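Local coordinates for lipoprotein (Thermotoga maritima, PDB 2F4I) that is of unknown function but is predicted to be a periplasmic lipoprotein of the DUF2291 family and is built on an OB fold, at residues Tyr71-Gln77 and Phe168-Leu174. Residues are numbered along the deposited sequence; the frame is centred on the assembly and turned at random.
Sequences YRYYIIQ and FIAVFTL
Tyr74 pairs with Phe172 across antiparallel segments 72-77 and 168-174, parts of strands 72-81 and 165-174, whose backbones are joined by six hydrogen bonds. Arg72 with Leu174, Tyr74 with Phe172 and Ile76 with Ala170 are the hydrogen-bonded pairs, each exchanging two bonds; Tyr74 N to Phe172 O is 2.8 Å and nearly straight. At the non-hydrogen-bonded pairs CA-H groups approach carbonyls, as Val171 CA does Tyr74 O at 3.1 Å.

Tyr74, Ile76, Phe172 and Leu174 form the apolar part of one face. The rings of Tyr74 and Phe172 are nearly parallel, planes at 6°, but so far offset that they barely overlap. Instead Tyr74 CB sits over the centre of the Phe172 ring as a CH-pi contact, 3.6 Å from its centroid. Phe172 CG lies between its own N and carbonyl carbon (chi1 67°), which swings the ring across toward strand 72-77. Ile76 CD1 fits between two aromatic edges, 3.9 Å from Phe168 CE2 and 4.0 Å from Phe172 CE2. Val47 and Leu51 of helix 44-53 cover Tyr74, Ile76 and Leu174, while Leu103 and Leu105 of strand 103-106 meet Ile76, Phe168 and Ala170.

On the other face, Ile75 CD1 touches Ile169 CG2 at 3.9 Å and also meets Val171 CG1; helix 113-118 packs Thr118 on Ile75, and Ile114 and Ala117 on Val171. Thr173 lies alongside Tyr73, its OG1 3.2 Å from Tyr73 CD1, while its methyl CG2 reaches between the Tyr73 and Tyr71 rings.

The pairing joins neighbouring strands of the mixed sheet in this OB-fold protein. Repeated backbone bonds fix the register, apolar side chains on both faces bury its middle, and the polar tip of the aromatic pair, Tyr74 OH, hydrogen-bonds His59 ND1.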
loop_
_atom_site.group_PDB
_atom_site.type_symbol
_atom_site.label_atom_id
_atom_site.label_comp_id
_atom_site.label_asym_id
_atom_site.label_seq_id
_atom_site.Cartn_x
_atom_site.Cartn_y
_atom_site.Cartn_z
ATOM N N TYR A 71 -8.006 0.116 -13.907
ATOM C CA TYR A 71 -7.493 0.007 -12.555
ATOM C C TYR A 71 -7.253 1.381 -11.951
ATOM O O TYR A 71 -6.820 2.307 -12.620
ATOM C CB TYR A 71 -6.259 -0.885 -12.532
ATOM C CG TYR A 71 -6.591 -2.358 -12.843
ATOM C CD1 TYR A 71 -7.047 -3.203 -11.851
ATOM C CD2 TYR A 71 -6.433 -2.880 -14.119
ATOM C CE1 TYR A 71 -7.352 -4.499 -12.091
ATOM C CE2 TYR A 71 -6.745 -4.199 -14.381
ATOM C CZ TYR A 71 -7.206 -5.007 -13.339
ATOM O OH TYR A 71 -7.554 -6.317 -13.573
ATOM N N ARG A 72 -7.568 1.497 -10.675
ATOM C CA ARG A 72 -7.472 2.733 -9.903
ATOM C C ARG A 72 -6.526 2.524 -8.718
ATOM O O ARG A 72 -6.749 1.663 -7.894
ATOM C CB ARG A 72 -8.884 3.107 -9.420
ATOM C CG ARG A 72 -9.876 3.284 -10.569
ATOM C CD ARG A 72 -9.464 4.438 -11.472
ATOM N NE ARG A 72 -10.399 4.650 -12.576
ATOM C CZ ARG A 72 -10.216 4.288 -13.848
ATOM N NH1 ARG A 72 -9.124 3.673 -14.247
ATOM N NH2 ARG A 72 -11.155 4.565 -14.758
ATOM N N TYR A 73 -5.450 3.296 -8.660
ATOM C CA TYR A 73 -4.369 3.075 -7.694
ATOM C C TYR A 73 -4.402 4.099 -6.562
ATOM O O TYR A 73 -4.257 5.297 -6.801
ATOM C CB TYR A 73 -2.980 3.117 -8.372
ATOM C CG TYR A 73 -2.826 2.091 -9.434
ATOM C CD1 TYR A 73 -2.400 0.817 -9.108
ATOM C CD2 TYR A 73 -3.148 2.374 -10.771
ATOM C CE1 TYR A 73 -2.330 -0.181 -10.073
ATOM C CE2 TYR A 73 -3.042 1.389 -11.758
ATOM C CZ TYR A 73 -2.641 0.109 -11.403
ATOM O OH TYR A 73 -2.562 -0.913 -12.326
ATOM N N TYR A 74 -4.579 3.589 -5.336
ATOM C CA TYR A 74 -4.788 4.401 -4.145
ATOM C C TYR A 74 -3.565 4.347 -3.256
ATOM O O TYR A 74 -2.903 3.304 -3.159
ATOM C CB TYR A 74 -5.950 3.847 -3.343
ATOM C CG TYR A 74 -7.307 4.123 -3.915
ATOM C CD1 TYR A 74 -7.841 3.321 -4.927
ATOM C CD2 TYR A 74 -8.073 5.163 -3.422
ATOM C CE1 TYR A 74 -9.089 3.572 -5.415
ATOM C CE2 TYR A 74 -9.308 5.423 -3.903
ATOM C CZ TYR A 74 -9.832 4.625 -4.901
ATOM O OH TYR A 74 -11.093 4.896 -5.381
ATOM N N ILE A 75 -3.283 5.466 -2.592
ATOM C CA ILE A 75 -2.333 5.461 -1.506
ATOM C C ILE A 75 -2.951 6.174 -0.309
ATOM O O ILE A 75 -3.461 7.301 -0.438
ATOM C CB ILE A 75 -0.943 5.948 -1.957
ATOM C CG1 ILE A 75 -0.013 6.120 -0.767
ATOM C CG2 ILE A 75 -0.992 7.169 -2.783
ATOM C CD1 ILE A 75 1.434 6.034 -1.235
ATOM N N ILE A 76 -3.010 5.445 0.812
ATOM C CA ILE A 76 -3.621 5.916 2.046
ATOM C C ILE A 76 -2.627 5.897 3.202
ATOM O O ILE A 76 -1.625 5.186 3.183
ATOM C CB ILE A 76 -4.950 5.155 2.423
ATOM C CG1 ILE A 76 -4.717 3.658 2.544
ATOM C CG2 ILE A 76 -6.026 5.511 1.428
ATOM C CD1 ILE A 76 -5.814 2.869 3.308
ATOM N N GLN A 77 -2.869 6.777 4.164
ATOM C CA GLN A 77 -2.102 6.763 5.375
ATOM C C GLN A 77 -3.049 6.925 6.555
ATOM O O GLN A 77 -4.140 7.495 6.448
ATOM C CB GLN A 77 -0.966 7.784 5.321
ATOM C CG GLN A 77 -1.315 9.247 5.394
ATOM C CD GLN A 77 -0.063 10.157 5.327
ATOM O OE1 GLN A 77 1.050 9.784 5.788
ATOM N NE2 GLN A 77 -0.251 11.389 4.766
ATOM N N PHE A 168 0.515 3.635 9.411
ATOM C CA PHE A 168 0.784 2.997 8.126
ATOM C C PHE A 168 0.713 3.980 6.956
ATOM O O PHE A 168 0.069 5.003 7.023
ATOM C CB PHE A 168 -0.168 1.813 7.881
ATOM C CG PHE A 168 -1.630 2.209 7.795
ATOM C CD1 PHE A 168 -2.413 2.278 8.940
ATOM C CD2 PHE A 168 -2.208 2.514 6.602
ATOM C CE1 PHE A 168 -3.770 2.640 8.887
ATOM C CE2 PHE A 168 -3.585 2.892 6.537
ATOM C CZ PHE A 168 -4.355 2.950 7.696
ATOM N N ILE A 169 1.402 3.630 5.891
ATOM C CA ILE A 169 1.139 4.141 4.553
ATOM C C ILE A 169 0.999 2.865 3.726
ATOM O O ILE A 169 1.831 1.958 3.860
ATOM C CB ILE A 169 2.276 5.028 4.030
ATOM C CG1 ILE A 169 2.497 6.262 4.956
ATOM C CG2 ILE A 169 2.020 5.448 2.575
ATOM C CD1 ILE A 169 3.676 7.152 4.557
ATOM N N ALA A 170 -0.076 2.767 2.942
ATOM C CA ALA A 170 -0.364 1.568 2.171
ATOM C C ALA A 170 -1.006 1.897 0.826
ATOM O O ALA A 170 -1.605 2.962 0.659
ATOM C CB ALA A 170 -1.234 0.568 2.976
ATOM N N VAL A 171 -0.843 0.972 -0.126
ATOM C CA VAL A 171 -1.362 1.122 -1.506
ATOM C C VAL A 171 -2.319 0.000 -1.805
ATOM O O VAL A 171 -2.193 -1.103 -1.269
ATOM C CB VAL A 171 -0.226 1.122 -2.582
ATOM C CG1 VAL A 171 0.702 2.278 -2.345
ATOM C CG2 VAL A 171 0.545 -0.189 -2.551
ATOM N N PHE A 172 -3.338 0.300 -2.599
ATOM C CA PHE A 172 -4.247 -0.729 -3.043
ATOM C C PHE A 172 -4.795 -0.347 -4.384
ATOM O O PHE A 172 -4.714 0.807 -4.777
ATOM C CB PHE A 172 -5.293 -1.043 -1.960
ATOM C CG PHE A 172 -6.261 0.056 -1.674
ATOM C CD1 PHE A 172 -7.443 0.172 -2.425
ATOM C CD2 PHE A 172 -6.036 0.946 -0.644
ATOM C CE1 PHE A 172 -8.347 1.173 -2.185
ATOM C CE2 PHE A 172 -6.955 1.941 -0.372
ATOM C CZ PHE A 172 -8.116 2.072 -1.150
ATOM N N THR A 173 -5.259 -1.355 -5.120
ATOM C CA THR A 173 -5.729 -1.200 -6.494
ATOM C C THR A 173 -7.157 -1.685 -6.592
ATOM O O THR A 173 -7.436 -2.760 -6.134
ATOM C CB THR A 173 -4.856 -2.013 -7.465
ATOM O OG1 THR A 173 -3.501 -1.614 -7.283
ATOM C CG2 THR A 173 -5.262 -1.786 -8.933
ATOM N N LEU A 174 -8.042 -0.873 -7.172
ATOM C CA LEU A 174 -9.397 -1.272 -7.421
ATOM C C LEU A 174 -9.644 -1.302 -8.920
ATOM O O LEU A 174 -9.032 -0.567 -9.680
ATOM C CB LEU A 174 -10.401 -0.327 -6.742
ATOM C CG LEU A 174 -10.331 -0.253 -5.224
ATOM C CD1 LEU A 174 -11.450 0.597 -4.665
ATOM C CD2 LEU A 174 -10.351 -1.640 -4.598
#